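Local coordinates for protein glucosamine 6-phosphate N-acetyltransferase (Arabidopsis thaliana, PDB 3T90) that transfers the acetyl group of acetyl-CoA to the amine of D-glucosamine 6-phosphate, a step on the route to UDP-N-acetylglucosamine, at residues 6-11 with 53-58; 68-73 with 109-114. One frame throughout, in Å; residues are numbered along the deposited sequence. Where two conformers were deposited one is given.

Contact 1 (6-11 with 53-58)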
loop_
_atom_site.group_PDB
_atom_site.type_symbol
_atom_site.label_atom_id
_atom_site.label_comp_id
_atom_site.label_asym_id
_atom_site.label_seq_id
_atom_site.Cartn_x
_atom_site.Cartn_y
_atom_site.Cartn_z
ATOM N N LYS A 6 11.453 -23.313 -8.050
ATOM C CA LYS A 6 10.893 -23.555 -6.729
ATOM C C LYS A 6 10.321 -22.252 -6.149
ATOM O O LYS A 6 11.081 -21.248 -5.983
ATOM C CB LYS A 6 11.903 -24.223 -5.786
ATOM C CG LYS A 6 12.159 -25.769 -6.061
ATOM C CD LYS A 6 13.166 -26.401 -5.018
ATOM C CE LYS A 6 12.498 -26.887 -3.655
ATOM N NZ LYS A 6 13.456 -27.168 -2.468
ATOM N N ILE A 7 9.025 -22.276 -5.833
ATOM C CA ILE A 7 8.372 -21.106 -5.243
ATOM C C ILE A 7 8.380 -21.203 -3.710
ATOM O O ILE A 7 8.132 -22.279 -3.147
ATOM C CB ILE A 7 6.940 -20.844 -5.819
ATOM C CG1 ILE A 7 6.395 -19.533 -5.314
ATOM C CG2 ILE A 7 5.978 -21.960 -5.453
ATOM C CD1 ILE A 7 5.213 -19.046 -6.141
ATOM N N ARG A 8 8.682 -20.097 -3.019
ATOM C CA ARG A 8 8.813 -20.073 -1.540
ATOM C C ARG A 8 8.864 -18.602 -1.037
ATOM O O ARG A 8 8.638 -17.668 -1.824
ATOM C CB ARG A 8 10.139 -20.793 -1.142
ATOM C CG ARG A 8 11.384 -20.204 -1.848
ATOM C CD ARG A 8 12.695 -20.895 -1.269
ATOM N NE ARG A 8 13.841 -20.501 -2.012
ATOM C CZ ARG A 8 14.525 -19.387 -1.675
ATOM N NH1 ARG A 8 14.038 -18.547 -0.731
ATOM N NH2 ARG A 8 15.624 -19.101 -2.372
ATOM N N LYS A 9 9.091 -18.388 0.249
ATOM C CA LYS A 9 9.308 -17.016 0.728
ATOM C C LYS A 9 10.731 -16.639 0.715
ATOM O O LYS A 9 11.657 -17.489 0.722
ATOM C CB LYS A 9 8.739 -16.906 2.139
ATOM C CG LYS A 9 7.168 -17.032 2.156
ATOM C CD LYS A 9 6.712 -17.112 3.588
ATOM C CE LYS A 9 5.243 -17.540 3.646
ATOM N NZ LYS A 9 5.027 -18.977 3.241
ATOM N N LEU A 10 11.003 -15.331 0.673
ATOM C CA LEU A 10 12.361 -14.834 0.816
ATOM C C LEU A 10 13.025 -15.339 2.102
ATOM O O LEU A 10 12.419 -15.358 3.178
ATOM C CB LEU A 10 12.294 -13.314 0.821
ATOM C CG LEU A 10 13.633 -12.552 0.843
ATOM C CD1 LEU A 10 14.336 -12.675 -0.600
ATOM C CD2 LEU A 10 13.400 -11.125 1.270
ATOM N N GLU A 11 14.317 -15.729 1.987
ATOM C CA GLU A 11 15.083 -16.148 3.132
ATOM C C GLU A 11 16.321 -15.292 3.285
ATOM O O GLU A 11 16.773 -14.637 2.298
ATOM C CB GLU A 11 15.461 -17.648 2.974
ATOM C CG GLU A 11 14.231 -18.567 2.929
ATOM C CD GLU A 11 13.480 -18.613 4.280
ATOM O OE1 GLU A 11 14.173 -18.638 5.319
ATOM O OE2 GLU A 11 12.216 -18.539 4.369
ATOM N N ILE A 53 7.158 -11.679 1.291
ATOM C CA ILE A 53 7.845 -11.596 0.047
ATOM C C ILE A 53 7.980 -12.991 -0.561
ATOM O O ILE A 53 8.559 -13.883 0.114
ATOM C CB ILE A 53 9.227 -10.970 0.195
ATOM C CG1 ILE A 53 9.061 -9.587 0.878
ATOM C CG2 ILE A 53 9.930 -10.919 -1.197
ATOM C CD1 ILE A 53 10.366 -8.833 1.030
ATOM N N CYS A 54 7.468 -13.210 -1.777
ATOM C CA CYS A 54 7.550 -14.501 -2.467
ATOM C C CYS A 54 8.748 -14.402 -3.418
ATOM O O CYS A 54 8.964 -13.363 -4.082
ATOM C CB CYS A 54 6.247 -14.636 -3.312
ATOM S SG CYS A 54 6.240 -16.047 -4.412
ATOM N N VAL A 55 9.511 -15.495 -3.490
ATOM C CA VAL A 55 10.533 -15.665 -4.542
ATOM C C VAL A 55 10.395 -16.985 -5.235
ATOM O O VAL A 55 9.910 -17.983 -4.619
ATOM C CB VAL A 55 11.984 -15.558 -3.960
ATOM C CG1 VAL A 55 12.285 -14.157 -3.429
ATOM C CG2 VAL A 55 12.347 -16.658 -2.983
ATOM N N ILE A 56 10.817 -17.008 -6.487
ATOM C CA ILE A 56 10.953 -18.249 -7.189
ATOM C C ILE A 56 12.423 -18.376 -7.519
ATOM O O ILE A 56 12.982 -17.510 -8.219
ATOM C CB ILE A 56 10.137 -18.305 -8.471
ATOM C CG1 ILE A 56 8.691 -18.139 -8.125
ATOM C CG2 ILE A 56 10.412 -19.624 -9.259
ATOM C CD1 ILE A 56 7.735 -18.102 -9.416
ATOM N N GLU A 57 13.041 -19.495 -7.075
ATOM C CA GLU A 57 14.417 -19.774 -7.379
ATOM C C GLU A 57 14.511 -20.707 -8.561
ATOM O O GLU A 57 13.758 -21.687 -8.588
ATOM C CB GLU A 57 15.137 -20.391 -6.144
ATOM C CG GLU A 57 16.621 -20.627 -6.377
ATOM C CD GLU A 57 17.369 -21.221 -5.165
ATOM O OE1 GLU A 57 17.034 -20.928 -4.012
ATOM O OE2 GLU A 57 18.351 -22.012 -5.392
ATOM N N GLU A 58 15.414 -20.389 -9.486
ATOM C CA GLU A 58 15.718 -21.402 -10.567
ATOM C C GLU A 58 16.908 -22.207 -10.012
ATOM O O GLU A 58 18.000 -21.696 -9.715
ATOM C CB GLU A 58 16.031 -20.711 -11.878
ATOM C CG GLU A 58 16.005 -21.690 -13.072
ATOM C CD GLU A 58 17.302 -22.533 -13.122
ATOM O OE1 GLU A 58 18.409 -21.926 -13.100
ATOM O OE2 GLU A 58 17.119 -23.792 -13.150
HETATM O O HOH W 1 14.533 -22.907 -3.378
#
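Arg8 NH2 donates to Glu57 OE1 at 2.8 Å in a salt bridge that joins the antiparallel strands 5-9 and 51-58, the first two of the GNAT-fold sheet. The bond lies close to the guanidinium plane and uses the anti lone pair of OE1, with the carboxylate turned 86° from the guanidinium. Each group has a second mate: Asp14 also pairs with NH2, and Lys17 with OE1. Arg8 CG sits between the backbone N and the carbonyl carbon (chi1 55°), and the chain then runs extended to NE, carrying the guanidinium across Val55. NH1 bonds to Lys9 O (3.0 Å), while NE donates to a water. Replacing Arg8 with a leucine would probably leave the Glu57 and Asp14 carboxylates without their shared cation and Lys9 O without this donor.

Beneath, Lys6 with Glu57 and Arg8 with Val55 form hydrogen-bonded pairs, and Leu10 N continues the pattern to Ile53 O (2.9 Å). Val55 CG2 lies under one guanidinium face, 3.4 Å from Arg8 NH1. Leu10 and Ile53 run side by side, and Phe76 of the second subunit packs on both. On the other face, toward helix 100-114, Ile7 CG1 touches Cys54 SG at 3.6 Å.

Contact 2 (68-73 with 109-114)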
loop_
_atom_site.group_PDB
_atom_site.type_symbol
_atom_site.label_atom_id
_atom_site.label_comp_id
_atom_site.label_asym_id
_atom_site.label_seq_id
_atom_site.Cartn_x
_atom_site.Cartn_y
_atom_site.Cartn_z
ATOM N N GLY A 68 7.867 -11.080 -5.766
ATOM C CA GLY A 68 6.759 -10.131 -5.585
ATOM C C GLY A 68 6.471 -10.129 -4.118
ATOM O O GLY A 68 6.702 -11.086 -3.388
ATOM N N SER A 69 5.920 -9.016 -3.654
ATOM C CA SER A 69 5.672 -8.772 -2.231
ATOM C C SER A 69 4.214 -8.435 -1.963
ATOM O O SER A 69 3.516 -7.941 -2.868
ATOM C CB SER A 69 6.497 -7.569 -1.765
ATOM O OG SER A 69 7.879 -7.764 -2.051
ATOM N N VAL A 70 3.749 -8.681 -0.747
ATOM C CA VAL A 70 2.450 -8.041 -0.369
ATOM C C VAL A 70 2.469 -7.528 1.056
ATOM O O VAL A 70 2.993 -8.189 1.945
ATOM C CB VAL A 70 1.279 -9.085 -0.644
ATOM C CG1 VAL A 70 1.341 -10.318 0.320
ATOM C CG2 VAL A 70 -0.075 -8.334 -0.525
ATOM N N MET A 71 1.917 -6.349 1.255
ATOM C CA MET A 71 1.806 -5.733 2.544
ATOM C C MET A 71 0.344 -5.578 2.851
ATOM O O MET A 71 -0.402 -4.977 2.009
ATOM C CB MET A 71 2.527 -4.394 2.560
ATOM C CG MET A 71 2.439 -3.875 3.962
ATOM S SD MET A 71 3.468 -2.394 4.139
ATOM C CE MET A 71 2.591 -1.361 3.411
ATOM N N ILE A 72 -0.080 -6.115 4.010
ATOM C CA ILE A 72 -1.486 -6.076 4.394
ATOM C C ILE A 72 -1.715 -4.847 5.239
ATOM O O ILE A 72 -1.015 -4.558 6.252
ATOM C CB ILE A 72 -1.897 -7.399 5.100
ATOM C CG1 ILE A 72 -1.850 -8.524 4.074
ATOM C CG2 ILE A 72 -3.366 -7.350 5.537
ATOM C CD1 ILE A 72 -2.186 -9.974 4.691
ATOM N N GLU A 73 -2.711 -4.076 4.792
ATOM C CA GLU A 73 -3.114 -2.794 5.431
ATOM C C GLU A 73 -4.407 -3.032 6.216
ATOM O O GLU A 73 -5.407 -3.407 5.591
ATOM C CB GLU A 73 -3.412 -1.794 4.348
ATOM C CG GLU A 73 -3.834 -0.403 4.989
ATOM C CD GLU A 73 -4.565 0.441 3.997
ATOM O OE1 GLU A 73 -5.204 1.452 4.365
ATOM O OE2 GLU A 73 -4.623 0.152 2.786
ATOM N N MET A 109 -1.902 -13.600 -3.785
ATOM C CA MET A 109 -3.376 -13.511 -3.634
ATOM C C MET A 109 -3.860 -14.607 -2.707
ATOM O O MET A 109 -4.693 -14.354 -1.817
ATOM C CB MET A 109 -4.014 -13.691 -4.984
ATOM C CG MET A 109 -3.820 -12.503 -5.877
ATOM S SD MET A 109 -4.537 -12.961 -7.515
ATOM C CE MET A 109 -4.595 -11.285 -8.044
ATOM N N ASP A 110 -3.279 -15.785 -2.837
ATOM C CA ASP A 110 -3.704 -16.896 -1.955
ATOM C C ASP A 110 -3.432 -16.556 -0.479
ATOM O O ASP A 110 -4.234 -16.742 0.433
ATOM C CB ASP A 110 -2.909 -18.194 -2.302
ATOM C CG ASP A 110 -3.320 -18.843 -3.614
ATOM O OD1 ASP A 110 -4.392 -18.549 -4.169
ATOM O OD2 ASP A 110 -2.466 -19.652 -4.083
ATOM N N HIS A 111 -2.274 -15.952 -0.192
ATOM C CA HIS A 111 -1.959 -15.539 1.139
ATOM C C HIS A 111 -2.990 -14.487 1.652
ATOM O O HIS A 111 -3.517 -14.597 2.780
ATOM C CB HIS A 111 -0.537 -14.891 1.126
ATOM C CG HIS A 111 -0.155 -14.445 2.481
ATOM N ND1 HIS A 111 0.090 -15.327 3.532
ATOM C CD2 HIS A 111 -0.104 -13.193 3.009
ATOM C CE1 HIS A 111 0.359 -14.618 4.617
ATOM N NE2 HIS A 111 0.222 -13.333 4.338
ATOM N N CYS A 112 -3.283 -13.499 0.836
ATOM C CA CYS A 112 -4.194 -12.479 1.306
ATOM C C CYS A 112 -5.609 -13.053 1.507
ATOM O O CYS A 112 -6.257 -12.644 2.476
ATOM C CB CYS A 112 -4.309 -11.395 0.295
ATOM S SG CYS A 112 -2.792 -10.369 0.231
ATOM N N LYS A 113 -6.072 -13.970 0.653
ATOM C CA LYS A 113 -7.415 -14.548 0.814
ATOM C C LYS A 113 -7.415 -15.308 2.125
ATOM O O LYS A 113 -8.369 -15.173 2.959
ATOM C CB LYS A 113 -7.726 -15.442 -0.348
ATOM C CG LYS A 113 -9.157 -15.932 -0.177
ATOM C CD LYS A 113 -9.442 -17.092 -1.079
ATOM C CE LYS A 113 -9.457 -16.813 -2.499
ATOM N NZ LYS A 113 -10.137 -18.067 -3.032
ATOM N N SER A 114 -6.348 -16.068 2.389
ATOM C CA SER A 114 -6.234 -16.831 3.621
ATOM C C SER A 114 -6.170 -15.969 4.898
ATOM O O SER A 114 -6.643 -16.380 5.953
ATOM C CB SER A 114 -5.021 -17.768 3.554
ATOM O OG SER A 114 -3.812 -17.089 3.798
#
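Cys112 SG points from helix 100-114 at the valine on strand 63-74, its sulfur 3.5 Å from Val70 CG2 and 4.1 Å from Val70 CG1, so that both methyls of the branch meet it. The thiol is brought there by a chi1 of -72°, which sets SG anti to the carbonyl carbon of its own residue. Ile72, two residues along the strand, also faces the helix from its CB, but its CG1 is a looser neighbour of the sulfur at 4.4 Å.

Beside the cysteine, the His111 imidazole is approached obliquely by two aliphatic groups. Ile72 CD1 comes to 4.1 Å from His111 NE2, and Val70 CG1 lies 4.2 Å from His111 CD2. With CG anti to the backbone N (chi1 -180°), the ring reaches forward to the strand, and NE2 hydrogen-bonds to Asp49 O, just ahead of the neighbouring strand 51-58; that bond probably limits the ring's rotation. This is the helix-on-sheet packing of the GNAT fold: the short segments run nearly parallel, 18° apart with axes 9.6 Å from each other, and the meeting is one of van der Waals packing, with no hydrogen bond between the two segments. Val52 on the adjacent strand 51-58 touches both Val70 and His111, while Ile86 of strand 82-91 packs on Val70.

Contact 1 and contact 2, their centres about 15 Å apart, belong to one sheet, in which strands 51-58 and 63-74 are consecutive neighbours. They meet directly: Cys54 N lies 2.8 Å from Gly68 O, a probable hydrogen bond, and Ile53 CG2 packs at 3.9 Å from the same Gly68 O. Helix 100-114 also joins them, since Phe107 packs on Ile7 and Cys54 of contact 1, about one turn before the histidine and cysteine of contact 2. Near the start of that helix, Leu100, a probable acetyl-CoA-binding residue, has its side chain about 4 Å from that of Ile56. Glu87, inferred to bind substrate, is about 7 Å from Val70, side chain to side chain.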